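PDB 3NCO: endoglucanase FnCel5A from Fervidobacterium nodosum, which probably hydrolyses internal beta-1,4-glucosidic bonds of cellulose, as a family 5 glycoside hydrolase built on a TIM barrel. Local coordinates for residues V97-C102 / F138-N143. Numbering follows the deposited sequence.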
loop_
_atom_site.group_PDB
_atom_site.type_symbol
_atom_site.label_atom_id
_atom_site.label_comp_id
_atom_site.label_asym_id
_atom_site.label_seq_id
_atom_site.Cartn_x
_atom_site.Cartn_y
_atom_site.Cartn_z
ATOM N N VAL A 97 10.767 2.769 7.871
ATOM C CA VAL A 97 10.199 3.797 7.015
ATOM C C VAL A 97 8.694 3.565 7.117
ATOM O O VAL A 97 8.251 2.394 7.247
ATOM C CB VAL A 97 10.733 3.624 5.579
ATOM C CG1 VAL A 97 9.889 4.382 4.559
ATOM C CG2 VAL A 97 12.161 4.179 5.546
ATOM N N VAL A 98 7.913 4.656 7.101
ATOM C CA VAL A 98 6.487 4.501 7.354
ATOM C C VAL A 98 5.740 5.178 6.212
ATOM O O VAL A 98 6.084 6.335 5.865
ATOM C CB VAL A 98 6.085 5.160 8.691
ATOM C CG1 VAL A 98 4.595 4.978 8.921
ATOM C CG2 VAL A 98 6.965 4.576 9.836
ATOM N N ILE A 99 4.740 4.462 5.653
ATOM C CA ILE A 99 3.894 5.010 4.589
ATOM C C ILE A 99 2.498 5.109 5.205
ATOM O O ILE A 99 1.973 4.105 5.680
ATOM C CB ILE A 99 3.873 4.070 3.359
ATOM C CG1 ILE A 99 5.231 3.983 2.607
ATOM C CG2 ILE A 99 2.851 4.579 2.333
ATOM C CD1 ILE A 99 5.392 2.739 1.782
ATOM N N ILE A 100 1.927 6.327 5.257
ATOM C CA ILE A 100 0.533 6.459 5.730
ATOM C C ILE A 100 -0.316 6.897 4.514
ATOM O O ILE A 100 0.126 7.782 3.750
ATOM C CB ILE A 100 0.392 7.460 6.943
ATOM C CG1 ILE A 100 0.756 8.922 6.528
ATOM C CG2 ILE A 100 1.123 6.949 8.282
ATOM C CD1 ILE A 100 0.545 9.927 7.728
ATOM N N ASN A 101 -1.513 6.317 4.375
ATOM C CA ASN A 101 -2.301 6.486 3.135
ATOM C C ASN A 101 -3.699 6.998 3.598
ATOM O O ASN A 101 -3.970 7.182 4.782
ATOM C CB ASN A 101 -2.358 5.180 2.240
ATOM C CG ASN A 101 -3.351 4.106 2.742
ATOM O OD1 ASN A 101 -4.063 4.312 3.752
ATOM N ND2 ASN A 101 -3.382 2.928 2.054
ATOM N N CYS A 102 -4.611 7.194 2.632
ATOM C CA CYS A 102 -6.025 7.136 2.936
ATOM C C CYS A 102 -6.599 5.938 2.169
ATOM O O CYS A 102 -6.222 5.685 1.023
ATOM C CB CYS A 102 -6.660 8.436 2.466
ATOM S SG CYS A 102 -8.443 8.638 2.887
ATOM N N PHE A 138 6.489 8.778 4.648
ATOM C CA PHE A 138 5.973 9.060 3.283
ATOM C C PHE A 138 4.448 9.166 3.298
ATOM O O PHE A 138 3.804 8.462 4.103
ATOM C CB PHE A 138 6.309 7.891 2.329
ATOM C CG PHE A 138 7.781 7.662 2.108
ATOM C CD1 PHE A 138 8.739 8.486 2.634
ATOM C CD2 PHE A 138 8.185 6.624 1.272
ATOM C CE1 PHE A 138 10.123 8.195 2.454
ATOM C CE2 PHE A 138 9.538 6.352 1.048
ATOM C CZ PHE A 138 10.518 7.128 1.661
ATOM N N PHE A 139 3.870 10.015 2.425
ATOM C CA PHE A 139 2.411 10.068 2.308
ATOM C C PHE A 139 1.957 9.272 1.089
ATOM O O PHE A 139 2.743 9.099 0.148
ATOM C CB PHE A 139 1.946 11.504 2.069
ATOM C CG PHE A 139 2.203 12.422 3.234
ATOM C CD1 PHE A 139 2.460 11.863 4.489
ATOM C CD2 PHE A 139 2.123 13.839 3.096
ATOM C CE1 PHE A 139 2.704 12.645 5.588
ATOM C CE2 PHE A 139 2.337 14.676 4.208
ATOM C CZ PHE A 139 2.608 14.084 5.475
ATOM N N GLU A 140 0.708 8.797 1.081
ATOM C CA GLU A 140 0.176 8.060 -0.054
ATOM C C GLU A 140 -1.275 8.489 -0.261
ATOM O O GLU A 140 -2.118 8.100 0.534
ATOM C CB GLU A 140 0.250 6.564 0.237
ATOM C CG GLU A 140 -0.353 5.758 -0.944
ATOM C CD GLU A 140 -0.344 4.249 -0.770
ATOM O OE1 GLU A 140 0.059 3.789 0.319
ATOM O OE2 GLU A 140 -0.748 3.542 -1.693
ATOM N N ILE A 141 -1.533 9.328 -1.270
ATOM C CA ILE A 141 -2.807 10.045 -1.381
ATOM C C ILE A 141 -4.058 9.185 -1.241
ATOM O O ILE A 141 -4.945 9.490 -0.429
ATOM C CB ILE A 141 -2.883 10.810 -2.702
ATOM C CG1 ILE A 141 -1.858 11.941 -2.595
ATOM C CG2 ILE A 141 -4.278 11.489 -2.869
ATOM C CD1 ILE A 141 -1.592 12.642 -3.955
ATOM N N PHE A 142 -4.112 8.085 -2.006
ATOM C CA PHE A 142 -5.289 7.213 -1.951
ATOM C C PHE A 142 -4.976 5.797 -2.399
ATOM O O PHE A 142 -4.256 5.586 -3.375
ATOM C CB PHE A 142 -6.476 7.796 -2.730
ATOM C CG PHE A 142 -7.776 7.125 -2.429
ATOM C CD1 PHE A 142 -8.329 7.135 -1.127
ATOM C CD2 PHE A 142 -8.426 6.423 -3.438
ATOM C CE1 PHE A 142 -9.526 6.446 -0.859
ATOM C CE2 PHE A 142 -9.639 5.775 -3.196
ATOM C CZ PHE A 142 -10.187 5.778 -1.922
ATOM N N ASN A 143 -5.574 4.835 -1.706
ATOM C CA ASN A 143 -5.421 3.423 -2.045
ATOM C C ASN A 143 -6.381 3.018 -3.151
ATOM O O ASN A 143 -7.586 3.183 -3.048
ATOM C CB ASN A 143 -5.780 2.631 -0.788
ATOM C CG ASN A 143 -5.716 1.145 -0.997
ATOM O OD1 ASN A 143 -6.753 0.444 -0.962
ATOM N ND2 ASN A 143 -4.577 0.681 -1.260
#
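V98 and I100 of strand 97-101 take F138 between them: F138 N donates to V98 O at 2.8 Å, almost straight at 175°, and F138 O accepts from I100 N at 3.1 Å. These neighbouring parallel strands of the eight-stranded TIM barrel keep this pairing up to I100 and F139. Further on it frays, E140 N to I100 O and C102 N to E140 O being weak, before N143 N recovers a sound bond to C102 O.

I99, F138, N101 and E140 direct their side chains into the barrel. There V97 CG1 sits over one face of the F138 ring, 4.1 Å from its centroid, in a CH-pi contact, while I99 CG1 leans on F138 CB. E140 runs fully extended, CG anti to the backbone N (chi1 178°). Its CB lies 3.6 Å from N101 CB; CG and CD continue alongside that same carbon, and OE1 ends 3.4 Å from it and 3.5 Å from I99 CG2. OE1 also forms a salt bridge with R59, and OE2 lies near the like-charged D177. Cutting I99 back to an alanine is likely to open a gap beside F138 CB and remove part of the E140 carboxylate's apolar flank. N101 OD1 is bonded to I62 N, which helps to hold the amide in place, and N101 ND2 lies 3.7 Å from N143 CB. On the outer side, I100 CG1 meets CD1 of F139, and the F139 ring also meets W123.

The contact thus changes from apolar packing around F138 to a buried polar cluster at the C-terminal end of the strands, where TIM-barrel enzymes carry their active sites. With D177 so near, the E140 carboxylate probably owes much of its electrostatic compensation to R59, and the two acids may share a proton.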